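Long-range contact in 6-O-methylguanine DNA methyltransferase (Enterococcus faecalis, PDB 2B6C), which is probably a DNA alkylation repair enzyme of the all-helical AlkD-like family, although its activity remains unproven: residues K95-D108 against L131-V143. Sequence-based numbering, arbitrary orientation.
Sequences KAYVPQKAWWDSVD and LFYGAENFWNRRV. With SO4 (sulfate ion), chain I.
The indole of W139 is the hub of this contact, a broad flat group that can meet several neighbours at once. A102 lays its methyl over the five-membered ring, CB standing 3.8 Å from that ring's centroid in a CH-pi contact; so small a side chain lets the backbone of 102-103 settle on the same face, while F138 covers the opposite one. V107 CG2 reaches W139 CE3 at 3.7 Å, and the six-membered rings of W103 and W139 meet obliquely, their planes at 58°.

One turn further along, R142 grips D108 side-on: NE donates to OD1 and NH1 to OD2, the latter over 2.8 Å, both on syn lone pairs and close to the guanidinium plane. An extended chain with CG anti to the backbone N (chi1 -178°) carries the group across, and a third bond, from NH2 to F174 O, further fixes its rotation. This pairing should offset the cost of burying both charges.

At the other end, the aliphatic part of K95 runs over one face of F132, CD 4.0 Å from the ring centroid, with V143 CG1 on the opposite face. A bend at the last torsion then brings NZ to a sulfate oxygen, O3, at 2.9 Å. The backbone N atoms of E136 and N137 and ND2 of N140 also bind this ion, probably acquired from the crystallisation liquor. N140 OD1, by contrast, is buried against V98 without a polar partner.

N137 N-caps helix 138-146, its OD1 accepting from W139 N at 2.9 Å, a bond that ties down the first turn, from which the indole projects. Helices 104-120 and 138-146, whose contacting segments cross at -46°, thus pack as neighbours in the helical-repeat solenoid of AlkD-like proteins.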
loop_
_atom_site.group_PDB
_atom_site.type_symbol
_atom_site.label_atom_id
_atom_site.label_comp_id
_atom_site.label_asym_id
_atom_site.label_seq_id
_atom_site.Cartn_x
_atom_site.Cartn_y
_atom_site.Cartn_z
ATOM N N LYS B 95 16.318 -13.421 4.793
ATOM C CA LYS B 95 17.214 -13.425 5.953
ATOM C C LYS B 95 18.680 -13.604 5.526
ATOM O O LYS B 95 19.577 -13.084 6.188
ATOM C CB LYS B 95 16.790 -14.468 7.027
ATOM C CG LYS B 95 17.933 -14.785 8.035
ATOM C CD LYS B 95 17.502 -15.461 9.321
ATOM C CE LYS B 95 18.736 -15.797 10.189
ATOM N NZ LYS B 95 19.636 -16.766 9.475
ATOM N N ALA B 96 18.911 -14.297 4.402
ATOM C CA ALA B 96 20.249 -14.453 3.853
ATOM C C ALA B 96 20.977 -13.120 3.611
ATOM O O ALA B 96 22.208 -13.089 3.599
ATOM C CB ALA B 96 20.257 -15.342 2.557
ATOM N N TYR B 97 20.236 -12.035 3.407
ATOM C CA TYR B 97 20.839 -10.724 3.144
ATOM C C TYR B 97 21.299 -9.982 4.400
ATOM O O TYR B 97 22.180 -9.130 4.317
ATOM C CB TYR B 97 19.876 -9.796 2.411
ATOM C CG TYR B 97 19.646 -10.097 0.954
ATOM C CD1 TYR B 97 20.611 -9.803 0.001
ATOM C CD2 TYR B 97 18.429 -10.646 0.526
ATOM C CE1 TYR B 97 20.386 -10.068 -1.362
ATOM C CE2 TYR B 97 18.188 -10.923 -0.828
ATOM C CZ TYR B 97 19.172 -10.631 -1.768
ATOM O OH TYR B 97 18.935 -10.893 -3.121
ATOM N N VAL B 98 20.722 -10.287 5.553
ATOM C CA VAL B 98 20.984 -9.502 6.757
ATOM C C VAL B 98 22.498 -9.426 7.146
ATOM O O VAL B 98 23.020 -8.337 7.325
ATOM C CB VAL B 98 20.049 -9.928 7.934
ATOM C CG1 VAL B 98 20.489 -9.250 9.244
ATOM C CG2 VAL B 98 18.585 -9.594 7.598
ATOM N N PRO B 99 23.204 -10.582 7.191
ATOM C CA PRO B 99 24.644 -10.582 7.413
ATOM C C PRO B 99 25.517 -10.118 6.211
ATOM O O PRO B 99 26.715 -9.830 6.418
ATOM C CB PRO B 99 24.977 -12.065 7.721
ATOM C CG PRO B 99 23.769 -12.840 7.549
ATOM C CD PRO B 99 22.657 -11.951 7.056
ATOM N N GLN B 100 24.953 -10.049 4.997
ATOM C CA GLN B 100 25.712 -9.566 3.832
ATOM C C GLN B 100 25.846 -8.042 3.773
ATOM O O GLN B 100 24.836 -7.313 3.887
ATOM C CB GLN B 100 25.126 -10.042 2.504
ATOM C CG GLN B 100 24.907 -11.526 2.325
ATOM C CD GLN B 100 24.266 -11.790 0.948
ATOM O OE1 GLN B 100 24.717 -11.258 -0.072
ATOM N NE2 GLN B 100 23.215 -12.586 0.920
ATOM N N LYS B 101 27.093 -7.569 3.581
ATOM C CA LYS B 101 27.425 -6.148 3.537
ATOM C C LYS B 101 26.794 -5.432 4.771
ATOM O O LYS B 101 26.179 -4.378 4.644
ATOM C CB LYS B 101 26.948 -5.502 2.219
ATOM C CG LYS B 101 27.264 -6.324 0.972
ATOM C CD LYS B 101 26.980 -5.521 -0.280
ATOM C CE LYS B 101 27.671 -6.051 -1.522
ATOM N NZ LYS B 101 27.625 -4.991 -2.566
ATOM N N ALA B 102 26.956 -6.038 5.932
ATOM C CA ALA B 102 26.228 -5.656 7.125
ATOM C C ALA B 102 26.894 -4.553 7.914
ATOM O O ALA B 102 28.109 -4.621 8.223
ATOM C CB ALA B 102 26.023 -6.873 8.034
ATOM N N TRP B 103 26.076 -3.561 8.266
ATOM C CA TRP B 103 26.467 -2.523 9.213
ATOM C C TRP B 103 25.123 -1.994 9.722
ATOM O O TRP B 103 24.091 -2.432 9.226
ATOM C CB TRP B 103 27.284 -1.427 8.508
ATOM C CG TRP B 103 27.971 -0.442 9.424
ATOM C CD1 TRP B 103 27.796 0.913 9.454
ATOM C CD2 TRP B 103 28.967 -0.746 10.422
ATOM N NE1 TRP B 103 28.626 1.476 10.411
ATOM C CE2 TRP B 103 29.369 0.481 10.998
ATOM C CE3 TRP B 103 29.585 -1.936 10.853
ATOM C CZ2 TRP B 103 30.333 0.556 12.003
ATOM C CZ3 TRP B 103 30.565 -1.853 11.862
ATOM C CH2 TRP B 103 30.909 -0.616 12.424
ATOM N N TRP B 104 25.093 -1.054 10.666
ATOM C CA TRP B 104 23.785 -0.719 11.267
ATOM C C TRP B 104 22.813 -0.123 10.227
ATOM O O TRP B 104 21.601 -0.243 10.351
ATOM C CB TRP B 104 23.961 0.214 12.481
ATOM C CG TRP B 104 24.559 1.569 12.115
ATOM C CD1 TRP B 104 25.883 1.949 12.229
ATOM C CD2 TRP B 104 23.866 2.696 11.570
ATOM N NE1 TRP B 104 26.043 3.244 11.789
ATOM C CE2 TRP B 104 24.830 3.728 11.379
ATOM C CE3 TRP B 104 22.512 2.959 11.253
ATOM C CZ2 TRP B 104 24.491 4.983 10.875
ATOM C CZ3 TRP B 104 22.181 4.205 10.717
ATOM C CH2 TRP B 104 23.170 5.205 10.544
ATOM N N ASP B 105 23.353 0.516 9.191
ATOM C CA ASP B 105 22.534 1.180 8.197
ATOM C C ASP B 105 21.700 0.181 7.361
ATOM O O ASP B 105 20.482 0.376 7.199
ATOM C CB ASP B 105 23.372 2.147 7.331
ATOM C CG ASP B 105 24.504 1.460 6.564
ATOM O OD1 ASP B 105 25.035 0.437 7.029
ATOM O OD2 ASP B 105 24.885 1.955 5.466
ATOM N N SER B 106 22.334 -0.873 6.847
ATOM C CA SER B 106 21.590 -1.914 6.104
ATOM C C SER B 106 20.763 -2.848 6.989
ATOM O O SER B 106 19.673 -3.230 6.621
ATOM C CB SER B 106 22.512 -2.762 5.210
ATOM O OG SER B 106 23.380 -3.574 5.994
ATOM N N VAL B 107 21.307 -3.239 8.141
ATOM C CA VAL B 107 20.624 -4.159 9.050
ATOM C C VAL B 107 19.330 -3.532 9.624
ATOM O O VAL B 107 18.295 -4.224 9.723
ATOM C CB VAL B 107 21.585 -4.645 10.194
ATOM C CG1 VAL B 107 20.832 -5.456 11.259
ATOM C CG2 VAL B 107 22.724 -5.482 9.595
ATOM N N ASP B 108 19.391 -2.256 10.002
ATOM C CA ASP B 108 18.219 -1.542 10.491
ATOM C C ASP B 108 17.219 -1.340 9.361
ATOM O O ASP B 108 16.025 -1.396 9.593
ATOM C CB ASP B 108 18.588 -0.182 11.130
ATOM C CG ASP B 108 19.359 -0.326 12.442
ATOM O OD1 ASP B 108 19.430 -1.442 13.010
ATOM O OD2 ASP B 108 19.902 0.707 12.937
ATOM N N LEU B 131 13.558 -16.998 13.371
ATOM C CA LEU B 131 14.593 -16.967 12.330
ATOM C C LEU B 131 15.862 -16.303 12.860
ATOM O O LEU B 131 16.982 -16.726 12.572
ATOM C CB LEU B 131 14.141 -16.133 11.114
ATOM C CG LEU B 131 13.149 -16.653 10.094
ATOM C CD1 LEU B 131 12.938 -15.569 9.005
ATOM C CD2 LEU B 131 13.629 -18.003 9.515
ATOM N N PHE B 132 15.673 -15.236 13.616
ATOM C CA PHE B 132 16.770 -14.377 14.039
ATOM C C PHE B 132 17.204 -14.644 15.490
ATOM O O PHE B 132 18.336 -14.352 15.856
ATOM C CB PHE B 132 16.349 -12.902 13.848
ATOM C CG PHE B 132 16.111 -12.530 12.412
ATOM C CD1 PHE B 132 17.187 -12.246 11.559
ATOM C CD2 PHE B 132 14.805 -12.477 11.900
ATOM C CE1 PHE B 132 16.972 -11.910 10.183
ATOM C CE2 PHE B 132 14.570 -12.133 10.548
ATOM C CZ PHE B 132 15.648 -11.846 9.687
ATOM N N TYR B 133 16.287 -15.143 16.321
ATOM C CA TYR B 133 16.594 -15.383 17.735
ATOM C C TYR B 133 17.782 -16.363 17.911
ATOM O O TYR B 133 17.772 -17.443 17.325
ATOM C CB TYR B 133 15.349 -15.937 18.489
ATOM C CG TYR B 133 15.706 -16.423 19.859
ATOM C CD1 TYR B 133 15.968 -15.509 20.884
ATOM C CD2 TYR B 133 15.853 -17.802 20.136
ATOM C CE1 TYR B 133 16.344 -15.929 22.138
ATOM C CE2 TYR B 133 16.222 -18.233 21.418
ATOM C CZ TYR B 133 16.485 -17.275 22.408
ATOM O OH TYR B 133 16.862 -17.641 23.695
ATOM N N GLY B 134 18.766 -16.007 18.745
ATOM C CA GLY B 134 19.941 -16.863 18.983
ATOM C C GLY B 134 20.862 -17.134 17.783
ATOM O O GLY B 134 21.673 -18.058 17.809
ATOM N N ALA B 135 20.733 -16.353 16.717
ATOM C CA ALA B 135 21.646 -16.479 15.563
ATOM C C ALA B 135 23.105 -16.305 16.016
ATOM O O ALA B 135 23.363 -15.605 16.996
ATOM C CB ALA B 135 21.285 -15.451 14.529
ATOM N N GLU B 136 24.049 -16.957 15.333
ATOM C CA GLU B 136 25.471 -16.710 15.574
ATOM C C GLU B 136 25.908 -15.277 15.227
ATOM O O GLU B 136 26.755 -14.713 15.897
ATOM C CB GLU B 136 26.356 -17.668 14.762
ATOM C CG GLU B 136 26.005 -19.106 14.901
ATOM C CD GLU B 136 27.236 -20.009 14.901
ATOM O OE1 GLU B 136 27.842 -20.189 16.001
ATOM O OE2 GLU B 136 27.590 -20.538 13.806
ATOM N N ASN B 137 25.367 -14.707 14.156
ATOM C CA ASN B 137 25.795 -13.380 13.717
ATOM C C ASN B 137 25.011 -12.316 14.502
ATOM O O ASN B 137 23.783 -12.352 14.516
ATOM C CB ASN B 137 25.617 -13.273 12.194
ATOM C CG ASN B 137 26.125 -11.969 11.617
ATOM O OD1 ASN B 137 25.829 -10.894 12.116
ATOM N ND2 ASN B 137 26.846 -12.059 10.535
ATOM N N PHE B 138 25.711 -11.428 15.215
ATOM C CA PHE B 138 25.027 -10.483 16.106
ATOM C C PHE B 138 24.114 -9.535 15.338
ATOM O O PHE B 138 23.133 -9.031 15.915
ATOM C CB PHE B 138 25.987 -9.697 17.056
ATOM C CG PHE B 138 26.790 -8.609 16.372
ATOM C CD1 PHE B 138 26.199 -7.394 16.020
ATOM C CD2 PHE B 138 28.142 -8.800 16.081
ATOM C CE1 PHE B 138 26.941 -6.382 15.401
ATOM C CE2 PHE B 138 28.886 -7.800 15.448
ATOM C CZ PHE B 138 28.265 -6.568 15.116
ATOM N N TRP B 139 24.423 -9.285 14.058
ATOM C CA TRP B 139 23.534 -8.462 13.220
ATOM C C TRP B 139 22.151 -9.098 13.090
ATOM O O TRP B 139 21.138 -8.384 13.181
ATOM C CB TRP B 139 24.116 -8.203 11.829
ATOM C CG TRP B 139 25.310 -7.342 11.842
ATOM C CD1 TRP B 139 26.595 -7.693 11.430
ATOM C CD2 TRP B 139 25.388 -5.986 12.283
ATOM N NE1 TRP B 139 27.441 -6.643 11.606
ATOM C CE2 TRP B 139 26.742 -5.574 12.121
ATOM C CE3 TRP B 139 24.456 -5.068 12.795
ATOM C CZ2 TRP B 139 27.184 -4.276 12.464
ATOM C CZ3 TRP B 139 24.910 -3.770 13.147
ATOM C CH2 TRP B 139 26.252 -3.391 12.970
ATOM N N ASN B 140 22.093 -10.436 12.906
ATOM C CA ASN B 140 20.804 -11.124 12.927
ATOM C C ASN B 140 20.060 -10.962 14.268
ATOM O O ASN B 140 18.849 -10.802 14.278
ATOM C CB ASN B 140 20.916 -12.611 12.583
ATOM C CG ASN B 140 21.118 -12.863 11.105
ATOM O OD1 ASN B 140 20.538 -12.180 10.257
ATOM N ND2 ASN B 140 21.953 -13.858 10.778
ATOM N N ARG B 141 20.777 -11.054 15.389
ATOM C CA ARG B 141 20.165 -10.893 16.723
ATOM C C ARG B 141 19.724 -9.460 16.997
ATOM O O ARG B 141 18.742 -9.240 17.718
ATOM C CB ARG B 141 21.123 -11.367 17.800
ATOM C CG ARG B 141 21.522 -12.829 17.569
ATOM C CD ARG B 141 21.986 -13.461 18.898
ATOM N NE ARG B 141 22.992 -12.678 19.599
ATOM C CZ ARG B 141 24.291 -12.643 19.284
ATOM N NH1 ARG B 141 24.769 -13.330 18.233
ATOM N NH2 ARG B 141 25.111 -11.914 20.022
ATOM N N ARG B 142 20.426 -8.490 16.396
ATOM C CA ARG B 142 19.927 -7.134 16.352
ATOM C C ARG B 142 18.491 -7.036 15.737
ATOM O O ARG B 142 17.635 -6.282 16.242
ATOM C CB ARG B 142 20.927 -6.199 15.654
ATOM C CG ARG B 142 20.463 -4.718 15.628
ATOM C CD ARG B 142 21.626 -3.782 15.267
ATOM N NE ARG B 142 21.213 -2.420 14.960
ATOM C CZ ARG B 142 21.498 -1.358 15.727
ATOM N NH1 ARG B 142 21.108 -0.144 15.343
ATOM N NH2 ARG B 142 22.183 -1.492 16.876
ATOM N N VAL B 143 18.250 -7.763 14.646
ATOM C CA VAL B 143 16.925 -7.838 14.049
ATOM C C VAL B 143 15.907 -8.465 15.023
ATOM O O VAL B 143 14.809 -7.929 15.135
ATOM C CB VAL B 143 16.917 -8.572 12.646
ATOM C CG1 VAL B 143 15.419 -8.767 12.066
ATOM C CG2 VAL B 143 17.751 -7.786 11.630
HETATM S S SO4 I . 23.061 -17.286 11.790
HETATM O O1 SO4 I . 23.660 -17.743 10.536
HETATM O O2 SO4 I . 23.148 -18.332 12.832
HETATM O O3 SO4 I . 21.621 -17.066 11.560
HETATM O O4 SO4 I . 23.739 -16.049 12.226
HETATM O O HOH W 1 21.268 -14.922 7.824
HETATM O O HOH W 2 27.956 -10.100 8.767
HETATM O O HOH W 3 29.962 -6.269 9.214
#